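PDB 2R0X: possible flavin reductase from Haemophilus somnus 129PT, which probably binds FMN and may act as an NADPH-dependent reductase of riboflavin or a related flavin. Local coordinates for residues R66-N71 / D130-K135; V19-T24 / A97-L102; E92-A97 / G105-Q110. All coordinates share one frame; numbering follows the deposited sequence.

Interaction 1: R66-N71 / D130-K135; sequences RVLMVN and DILICK
L68 reaches across to L132 and C134 with its branched end, and its atoms can be followed outward one by one. CB, still close to its own strand, lies 3.4 Å from T23 O on the neighbouring strand. The first torsion (chi1 61°) then sets CG between the backbone N and the carbonyl carbon, a less common setting for leucine that turns the isobutyl group toward strand 129-141. From there L68 CG approaches C134 SG at 4.0 Å. The two methyls differ: L68 CD1 is only loosely against C134 SG, at 4.1 Å, whereas L68 CD2 sits 3.8 Å from C134 SG and, equally, 3.8 Å from L132 CD1. CD2 is thus the atom that meets both partners, with the leucine side chains running at a slant to each other.

The strands of L68 and C134 are not sheet neighbours: their CA atoms are 8.0 Å apart, and strand 114-126 pairs with both. The contact therefore spans the interior of the curled antiparallel sheet, the split barrel, where side chains from non-adjacent strands meet. L68 also packs on V22, and C134 on C118 and L48, so neighbouring barrel strands contribute to the same core. At L132 the first torsion (chi1 -48°) places CG beside the backbone N, and its CD1 is the methyl that meets L68.

Interaction 2: V19-T24 / A97-L102; sequences VHIVTT and ASWTTL
Two first torsions bring T23 and W99 together. At T23, chi1 is 63°, which puts OG1 between the backbone N and the carbonyl carbon and swings the methyl CG2 beside the backbone N. At W99, chi1 is -52°; CG is anti to the carbonyl carbon, and with chi2 at 84° the indole is turned steeply about its CB-CG bond, its six-membered ring leading toward strand 17-25. The result is a contact between T23 CG2 and W99 CZ3 at 3.8 Å, in which the methyl comes to the ring obliquely. I21 approaches differently: its CG2 lies close to the plane of the indole, at the rim, 4.4 Å from W99 CH2. One ring thus has two apolar neighbours from the same strand, two residues apart and pointing to the same side of it.

The backbones stay well separated, with CA atoms 10.5 Å apart at T23 and W99, so it is the length of the tryptophan that closes the gap. W99 belongs to a small beta-hairpin formed by strands 99-100 and 108-109, which lies against the split barrel; the indole projects from that hairpin onto the barrel strand. Polar ends of the same residues are used by other parts of the fold: W99 NE1 is hydrogen-bonded to F94 O, which should restrict the rotation of the indole, while T23 OG1 is hydrogen-bonded to P107 O. The ring of F94 also meets the indole, and I21 continues onto L80 and F84 of helix 78-84.

Interaction 3: E92-A97 / G105-Q110; sequences ERFSNA and GSPMLQ. With SO4 (sulfate ion), chain H.
Sulfate O4 is gripped by both terminal nitrogens of R93, with NH1 to O4 at 3.0 Å and NH2 to O4 at 3.1 Å. The oxygen lies in the guanidinium plane, at its edge, and the side chain reaches it extended from CG to NE. The ion, probably from the crystallisation liquor, is also hydrogen-bonded to R57 NE and A58 N, and R93 NH2 bonds S86 O.

The next residue, F94, turns to the other segment: its CE2 lies 3.9 Å from P107 CB, with the two side chains crossing at about a right angle. The type I turn from F94 to A97 brings A97 CB to L109 CD1 at 3.5 Å, tighter than usual for two carbons. In that turn S95 OG donates to E92 O at 2.8 Å, and N96 ND2 reaches E92 OE2 at 3.0 Å from above the carboxylate plane.

Segments 92-97 and 105-110 are thus joined by carbon-to-carbon packing, while P107 O and L109 N bond to barrel strands. The cluster of arginines and a backbone N-H is consistent with a site for an anionic group such as a phosphate.

Overall arrangement
Interactions 2 and 3 are almost one cluster: their centres are about 5 Å apart, they share A97, and T100 O and M108 N, 2.8 Å apart, join their hairpin strands. Interactions 1 and 2 are equally central, each centred about 8 Å from the centre of the chain, and interaction 3 is farther out, at about 12 Å. The centre of interaction 1 is about 12 Å from that of interaction 2 and about 16 Å from that of interaction 3. Neighbouring strands 67-72 and 17-25 tie it to interaction 2, with V67 O 2.7 Å from T24 OG1. N71 connects it to interaction 3, through N71 OD1 and L109 N at 2.9 Å. Interaction 3 carries the bound sulfate, through R93, whereas 66-71 with 130-135 builds barrel core.

Interaction 1: R66-N71 / D130-K135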
# COMPACT_ATOMS: atom_id res chain seq x y z
N ARG A 66 -11.98 17.57 1.13
CA ARG A 66 -10.74 17.55 0.36
C ARG A 66 -9.44 17.67 1.15
O ARG A 66 -8.39 18.05 0.62
CB ARG A 66 -10.82 18.53 -0.80
CG ARG A 66 -11.90 18.13 -1.78
CD ARG A 66 -11.64 16.81 -2.51
NE ARG A 66 -10.49 16.90 -3.39
CZ ARG A 66 -10.56 17.28 -4.66
NH1 ARG A 66 -11.71 17.55 -5.25
NH2 ARG A 66 -9.44 17.42 -5.33
N VAL A 67 -9.51 17.21 2.40
CA VAL A 67 -8.34 17.03 3.25
C VAL A 67 -8.54 15.75 4.02
O VAL A 67 -9.69 15.33 4.24
CB VAL A 67 -8.15 18.22 4.22
CG1 VAL A 67 -7.73 19.50 3.43
CG2 VAL A 67 -9.37 18.48 5.08
N LEU A 68 -7.44 15.12 4.43
CA LEU A 68 -7.53 13.95 5.29
C LEU A 68 -6.24 13.87 6.09
O LEU A 68 -5.21 14.40 5.72
CB LEU A 68 -7.80 12.67 4.50
CG LEU A 68 -6.85 12.19 3.44
CD1 LEU A 68 -5.61 11.55 4.03
CD2 LEU A 68 -7.55 11.16 2.57
N MSE A 69 -6.33 13.10 7.18
CA MSE A 69 -5.19 12.71 8.00
C MSE A 69 -5.03 11.20 7.94
O MSE A 69 -6.02 10.49 8.18
CB MSE A 69 -5.46 13.13 9.44
CG MSE A 69 -4.35 12.77 10.42
SE MSE A 69 -2.83 13.94 10.48
CE MSE A 69 -3.86 15.49 11.10
N VAL A 70 -3.83 10.72 7.63
CA VAL A 70 -3.52 9.30 7.77
C VAL A 70 -2.87 9.12 9.14
O VAL A 70 -1.80 9.64 9.39
CB VAL A 70 -2.60 8.78 6.67
CG1 VAL A 70 -2.24 7.32 6.89
CG2 VAL A 70 -3.30 8.94 5.30
N ASN A 71 -3.56 8.40 10.02
CA ASN A 71 -3.04 8.09 11.37
C ASN A 71 -2.62 6.63 11.42
O ASN A 71 -3.48 5.73 11.51
CB ASN A 71 -4.16 8.34 12.40
CG ASN A 71 -4.65 9.76 12.40
OD1 ASN A 71 -3.98 10.66 12.91
ND2 ASN A 71 -5.83 9.98 11.83
N ASP A 130 -12.38 4.60 -5.03
CA ASP A 130 -11.63 5.71 -5.58
C ASP A 130 -10.21 5.66 -4.97
O ASP A 130 -9.98 5.15 -3.87
CB ASP A 130 -12.22 7.07 -5.21
CG ASP A 130 -13.41 7.50 -6.02
OD1 ASP A 130 -13.83 6.79 -6.92
OD2 ASP A 130 -13.91 8.62 -5.72
N ILE A 131 -9.28 6.22 -5.74
CA ILE A 131 -7.93 6.50 -5.28
C ILE A 131 -7.86 8.00 -4.96
O ILE A 131 -8.11 8.85 -5.83
CB ILE A 131 -6.86 6.15 -6.30
CG1 ILE A 131 -7.00 4.69 -6.74
CG2 ILE A 131 -5.44 6.40 -5.75
CD1 ILE A 131 -6.10 4.35 -7.96
N LEU A 132 -7.55 8.31 -3.70
CA LEU A 132 -7.34 9.67 -3.24
C LEU A 132 -5.84 9.94 -3.28
O LEU A 132 -5.08 9.29 -2.59
CB LEU A 132 -7.90 9.86 -1.84
CG LEU A 132 -9.28 9.38 -1.55
CD1 LEU A 132 -9.68 9.53 -0.09
CD2 LEU A 132 -10.30 10.07 -2.44
N ILE A 133 -5.44 10.90 -4.12
CA ILE A 133 -4.06 11.34 -4.23
C ILE A 133 -3.86 12.47 -3.27
O ILE A 133 -4.59 13.47 -3.34
CB ILE A 133 -3.74 11.86 -5.64
CG1 ILE A 133 -3.92 10.75 -6.66
CG2 ILE A 133 -2.34 12.36 -5.72
CD1 ILE A 133 -3.18 9.50 -6.34
N CYS A 134 -2.90 12.32 -2.37
CA CYS A 134 -2.85 13.18 -1.19
C CYS A 134 -1.47 13.80 -1.00
O CYS A 134 -0.54 13.13 -0.57
CB CYS A 134 -3.19 12.34 0.04
SG CYS A 134 -4.85 11.63 0.01
N LYS A 135 -1.39 15.10 -1.21
CA LYS A 135 -0.18 15.84 -0.95
C LYS A 135 -0.04 16.01 0.56
O LYS A 135 -0.95 16.51 1.21
CB LYS A 135 -0.24 17.21 -1.62
CG LYS A 135 0.98 18.04 -1.36
CD LYS A 135 0.81 19.49 -1.90
CE LYS A 135 1.94 20.34 -1.50
NZ LYS A 135 1.66 21.70 -2.08

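Interaction 2: V19-T24 / A97-L102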
# COMPACT_ATOMS: atom_id res chain seq x y z
N VAL A 19 -1.72 -0.61 9.37
CA VAL A 19 -3.09 -0.27 9.64
C VAL A 19 -3.16 1.20 10.00
O VAL A 19 -2.37 1.71 10.77
CB VAL A 19 -3.66 -1.11 10.79
CG1 VAL A 19 -5.15 -0.81 10.99
CG2 VAL A 19 -3.47 -2.61 10.56
N HIS A 20 -4.11 1.90 9.41
CA HIS A 20 -4.25 3.34 9.57
C HIS A 20 -5.71 3.67 9.89
O HIS A 20 -6.64 2.94 9.49
CB HIS A 20 -3.89 4.06 8.27
CG HIS A 20 -2.68 3.56 7.61
ND1 HIS A 20 -1.43 4.05 7.87
CD2 HIS A 20 -2.56 2.56 6.71
CE1 HIS A 20 -0.57 3.34 7.16
NE2 HIS A 20 -1.23 2.43 6.45
N ILE A 21 -5.94 4.79 10.57
CA ILE A 21 -7.26 5.37 10.69
C ILE A 21 -7.21 6.69 9.92
O ILE A 21 -6.36 7.57 10.22
CB ILE A 21 -7.72 5.53 12.12
CG1 ILE A 21 -7.93 4.15 12.75
CG2 ILE A 21 -9.04 6.32 12.16
CD1 ILE A 21 -8.18 4.17 14.26
N VAL A 22 -8.01 6.80 8.88
CA VAL A 22 -8.00 7.94 7.97
C VAL A 22 -9.16 8.82 8.37
O VAL A 22 -10.29 8.37 8.39
CB VAL A 22 -8.12 7.45 6.53
CG1 VAL A 22 -8.21 8.66 5.56
CG2 VAL A 22 -6.90 6.53 6.18
N THR A 23 -8.89 10.10 8.64
CA THR A 23 -9.92 10.98 9.19
C THR A 23 -10.01 12.26 8.37
O THR A 23 -9.12 12.63 7.63
CB THR A 23 -9.57 11.37 10.62
OG1 THR A 23 -8.36 12.10 10.61
CG2 THR A 23 -9.45 10.14 11.53
N THR A 24 -11.12 12.96 8.57
CA THR A 24 -11.35 14.28 8.02
C THR A 24 -12.30 15.00 8.99
O THR A 24 -12.91 14.40 9.88
CB THR A 24 -11.89 14.23 6.57
OG1 THR A 24 -11.80 15.53 5.98
CG2 THR A 24 -13.33 13.73 6.49
N ALA A 97 -10.49 7.64 21.76
CA ALA A 97 -9.08 8.10 21.73
C ALA A 97 -9.04 9.59 21.92
O ALA A 97 -10.10 10.21 22.13
CB ALA A 97 -8.43 7.72 20.37
N SER A 98 -7.85 10.18 21.87
CA SER A 98 -7.69 11.63 22.00
C SER A 98 -7.21 12.17 20.68
O SER A 98 -6.39 11.54 20.01
CB SER A 98 -6.69 11.95 23.11
OG SER A 98 -6.54 13.34 23.29
N TRP A 99 -7.72 13.34 20.29
CA TRP A 99 -7.50 13.88 18.97
C TRP A 99 -7.13 15.37 19.07
O TRP A 99 -7.65 16.11 19.90
CB TRP A 99 -8.75 13.76 18.10
CG TRP A 99 -9.28 12.37 18.07
CD1 TRP A 99 -10.11 11.80 19.00
CD2 TRP A 99 -9.02 11.36 17.10
NE1 TRP A 99 -10.39 10.50 18.69
CE2 TRP A 99 -9.71 10.19 17.52
CE3 TRP A 99 -8.28 11.32 15.91
CZ2 TRP A 99 -9.69 9.04 16.79
CZ3 TRP A 99 -8.27 10.15 15.19
CH2 TRP A 99 -8.95 9.03 15.62
N THR A 100 -6.30 15.80 18.12
CA THR A 100 -6.01 17.23 17.95
C THR A 100 -6.01 17.56 16.45
O THR A 100 -6.69 16.87 15.68
CB THR A 100 -4.69 17.63 18.63
OG1 THR A 100 -4.57 19.06 18.60
CG2 THR A 100 -3.49 17.03 17.95
N THR A 101 -5.35 18.63 16.05
CA THR A 101 -5.23 18.95 14.64
C THR A 101 -3.83 19.40 14.36
O THR A 101 -3.09 19.80 15.27
CB THR A 101 -6.26 20.04 14.16
OG1 THR A 101 -6.00 21.30 14.75
CG2 THR A 101 -7.71 19.64 14.35
N LEU A 102 -3.43 19.32 13.09
CA LEU A 102 -2.17 19.84 12.60
C LEU A 102 -2.47 21.08 11.76
O LEU A 102 -2.57 22.16 12.30
CB LEU A 102 -1.34 18.77 11.89
CG LEU A 102 -0.70 17.70 12.77
CD1 LEU A 102 -0.03 16.60 11.88
CD2 LEU A 102 0.32 18.30 13.72

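Interaction 3: E92-A97 / G105-Q110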
# COMPACT_ATOMS: atom_id res chain seq x y z
N GLU A 92 -19.32 7.93 18.80
CA GLU A 92 -18.85 6.79 19.57
C GLU A 92 -17.41 6.45 19.17
O GLU A 92 -16.56 6.28 20.02
CB GLU A 92 -19.75 5.58 19.46
CG GLU A 92 -19.13 4.28 20.09
CD GLU A 92 -18.70 4.38 21.58
OE1 GLU A 92 -19.40 5.11 22.31
OE2 GLU A 92 -17.69 3.70 22.02
N ARG A 93 -17.14 6.38 17.87
CA ARG A 93 -15.79 6.04 17.42
C ARG A 93 -14.76 7.00 18.05
O ARG A 93 -13.77 6.58 18.64
CB ARG A 93 -15.67 6.07 15.91
CG ARG A 93 -16.36 4.97 15.16
CD ARG A 93 -16.16 5.16 13.65
NE ARG A 93 -16.54 4.01 12.87
CZ ARG A 93 -16.52 4.01 11.55
NH1 ARG A 93 -16.23 5.09 10.89
NH2 ARG A 93 -16.83 2.92 10.89
N PHE A 94 -14.95 8.29 17.85
CA PHE A 94 -13.93 9.28 18.24
C PHE A 94 -13.76 9.31 19.76
O PHE A 94 -12.67 9.62 20.27
CB PHE A 94 -14.20 10.67 17.65
CG PHE A 94 -13.76 10.78 16.19
CD1 PHE A 94 -14.56 10.32 15.16
CD2 PHE A 94 -12.49 11.17 15.90
CE1 PHE A 94 -14.11 10.33 13.86
CE2 PHE A 94 -12.03 11.18 14.63
CZ PHE A 94 -12.87 10.80 13.60
N SER A 95 -14.83 8.99 20.51
CA SER A 95 -14.75 8.98 21.98
C SER A 95 -13.69 8.03 22.55
O SER A 95 -13.32 8.16 23.71
CB SER A 95 -16.11 8.69 22.59
OG SER A 95 -16.36 7.30 22.59
N ASN A 96 -13.20 7.10 21.74
CA ASN A 96 -12.30 6.06 22.18
C ASN A 96 -10.81 6.40 22.11
O ASN A 96 -9.97 5.53 22.32
CB ASN A 96 -12.57 4.77 21.39
CG ASN A 96 -13.77 4.09 21.88
OD1 ASN A 96 -13.71 3.40 22.88
ND2 ASN A 96 -14.89 4.25 21.17
N ALA A 97 -10.49 7.64 21.76
CA ALA A 97 -9.08 8.10 21.73
C ALA A 97 -9.04 9.59 21.92
O ALA A 97 -10.10 10.21 22.13
CB ALA A 97 -8.43 7.72 20.37
N GLY A 105 -7.14 20.62 9.82
CA GLY A 105 -8.31 20.39 10.62
C GLY A 105 -8.76 18.94 10.69
O GLY A 105 -9.58 18.59 11.56
N SER A 106 -8.20 18.08 9.84
CA SER A 106 -8.49 16.67 9.94
C SER A 106 -7.99 16.17 11.31
O SER A 106 -6.89 16.54 11.75
CB SER A 106 -7.77 15.89 8.83
OG SER A 106 -8.21 16.33 7.57
N PRO A 107 -8.76 15.33 12.00
CA PRO A 107 -8.36 14.92 13.36
C PRO A 107 -7.08 14.08 13.39
O PRO A 107 -6.96 13.07 12.70
CB PRO A 107 -9.55 14.11 13.83
CG PRO A 107 -10.67 14.52 13.00
CD PRO A 107 -10.13 14.95 11.71
N MSE A 108 -6.12 14.54 14.20
CA MSE A 108 -4.88 13.87 14.45
C MSE A 108 -5.00 12.98 15.66
O MSE A 108 -5.29 13.45 16.75
CB MSE A 108 -3.76 14.86 14.71
CG MSE A 108 -2.39 14.26 14.63
SE MSE A 108 -0.95 15.22 15.44
CE MSE A 108 -0.77 14.21 17.04
N LEU A 109 -4.76 11.68 15.48
CA LEU A 109 -4.83 10.73 16.55
C LEU A 109 -3.58 10.88 17.42
O LEU A 109 -2.45 10.69 16.97
CB LEU A 109 -4.86 9.31 15.95
CG LEU A 109 -4.82 8.14 16.96
CD1 LEU A 109 -5.96 8.23 17.95
CD2 LEU A 109 -4.86 6.84 16.21
N GLN A 110 -3.82 11.17 18.70
CA GLN A 110 -2.77 11.16 19.69
C GLN A 110 -2.25 9.74 19.93
O GLN A 110 -3.01 8.76 19.89
CB GLN A 110 -3.30 11.79 20.99
CG GLN A 110 -3.53 13.29 20.86
CD GLN A 110 -2.26 14.05 20.61
OE1 GLN A 110 -1.27 13.83 21.30
NE2 GLN A 110 -2.25 14.93 19.63
S SO4 H . -17.61 4.36 7.48
O1 SO4 H . -18.16 5.61 7.99
O2 SO4 H . -17.55 4.37 6.07
O3 SO4 H . -18.51 3.37 8.04
O4 SO4 H . -16.30 4.12 8.08